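Local coordinates for ABC transporter, periplasmic substrate-binding protein (Vibrio cholerae O1 biovar eltor, PDB 1TWY) that probably captures phosphate in the periplasm and delivers it to an ABC-type membrane transporter for uptake into the cell, at residues A67-S70 and L71-G75. Sequence-based numbering, arbitrary orientation.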
loop_
_atom_site.group_PDB
_atom_site.type_symbol
_atom_site.label_atom_id
_atom_site.label_comp_id
_atom_site.label_asym_id
_atom_site.label_seq_id
_atom_site.Cartn_x
_atom_site.Cartn_y
_atom_site.Cartn_z
ATOM N N ALA A 67 2.535 -1.815 15.197
ATOM C CA ALA A 67 2.727 -2.858 16.193
ATOM C C ALA A 67 3.980 -3.630 15.827
ATOM O O ALA A 67 4.710 -4.053 16.669
ATOM C CB ALA A 67 1.509 -3.735 16.277
ATOM N N GLY A 68 4.195 -3.854 14.517
ATOM C CA GLY A 68 5.387 -4.536 14.103
ATOM C C GLY A 68 6.670 -3.842 14.563
ATOM O O GLY A 68 7.527 -4.581 15.054
ATOM N N ILE A 69 6.783 -2.554 14.324
ATOM C CA ILE A 69 7.927 -1.757 14.775
ATOM C C ILE A 69 8.072 -1.949 16.284
ATOM O O ILE A 69 9.172 -2.195 16.755
ATOM C CB ILE A 69 7.737 -0.323 14.422
ATOM C CG1 ILE A 69 7.794 -0.113 12.878
ATOM C CG2 ILE A 69 8.750 0.522 15.138
ATOM C CD1 ILE A 69 7.223 1.159 12.381
ATOM N N SER A 70 6.983 -1.822 17.028
ATOM C CA SER A 70 7.057 -1.951 18.487
ATOM C C SER A 70 7.540 -3.313 18.931
ATOM O O SER A 70 8.381 -3.415 19.837
ATOM C CB SER A 70 5.679 -1.710 19.077
ATOM O OG SER A 70 5.736 -1.836 20.517
ATOM N N LEU A 71 7.013 -4.373 18.318
ATOM C CA LEU A 71 7.420 -5.714 18.635
ATOM C C LEU A 71 8.896 -5.979 18.383
ATOM O O LEU A 71 9.535 -6.717 19.093
ATOM C CB LEU A 71 6.513 -6.735 17.930
ATOM C CG LEU A 71 5.048 -6.803 18.397
ATOM C CD1 LEU A 71 4.177 -7.633 17.346
ATOM C CD2 LEU A 71 4.971 -7.464 19.671
ATOM N N LEU A 72 9.406 -5.454 17.288
ATOM C CA LEU A 72 10.849 -5.555 16.993
ATOM C C LEU A 72 11.680 -4.776 18.008
ATOM O O LEU A 72 12.711 -5.320 18.462
ATOM C CB LEU A 72 11.152 -5.040 15.593
ATOM C CG LEU A 72 12.601 -5.091 15.163
ATOM C CD1 LEU A 72 13.144 -6.438 15.044
ATOM C CD2 LEU A 72 12.758 -4.305 13.824
ATOM N N LYS A 73 11.209 -3.579 18.386
ATOM C CA LYS A 73 11.980 -2.717 19.347
ATOM C C LYS A 73 11.942 -3.315 20.742
ATOM O O LYS A 73 12.938 -3.187 21.496
ATOM C CB LYS A 73 11.550 -1.301 19.348
ATOM C CG LYS A 73 11.983 -0.496 18.139
ATOM C CD LYS A 73 11.547 0.932 18.266
ATOM C CE LYS A 73 11.888 1.700 17.000
ATOM N NZ LYS A 73 11.668 3.167 17.218
ATOM N N LYS A 74 10.924 -4.113 21.046
ATOM C CA LYS A 74 10.844 -4.801 22.363
ATOM C C LYS A 74 11.570 -6.124 22.296
ATOM O O LYS A 74 11.606 -6.914 23.253
ATOM C CB LYS A 74 9.352 -5.061 22.738
ATOM C CG LYS A 74 8.579 -3.772 22.979
ATOM C CD LYS A 74 7.033 -3.973 23.188
ATOM C CE LYS A 74 6.434 -2.713 23.706
ATOM N NZ LYS A 74 4.989 -2.904 23.793
ATOM N N GLY A 75 12.125 -6.473 21.153
ATOM C CA GLY A 75 12.867 -7.699 21.083
ATOM C C GLY A 75 12.086 -8.962 21.051
ATOM O O GLY A 75 12.621 -10.051 21.201
#
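Four successive i to i+4 backbone hydrogen bonds join Ala67-Ser70 to Leu71-Lys74 in the last turns of helix 65-73. The first, from Leu71 N to Ala67 O, measures 2.9 Å and is nearly straight, with an N-H...O angle of 165°. The last, from Lys74 N to Ser70 O, is equally short but bends to 139°, evidence that the helix is ending. Gly75 then takes a positive phi, which its lack of a side chain makes easy; its N bonds to Leu72 O at 3.0 Å, one of two bonds back into the last turn that complete a Schellman motif.

On the outer face, CG of Lys74 stands opposite its own carbonyl carbon (chi1 -66°), which runs the extended chain back over Ser70: CG lies 3.2 Å from Ser70 O, and CE 3.4 Å from Ser70 OG. Ile69 and Lys73 run side by side, with CG2 of Ile69 3.8 Å from CE of Lys73. Lys73 NZ hydrogen-bonds to the backbone O of Glu90, while Ile69 and Leu72 pack on Leu242 of strand 236-243. Ile69 and Leu72 thus face the sheet, Ser70 and the lysines lie on the more open side, and the Lys74 methylenes probably shield Ser70 O.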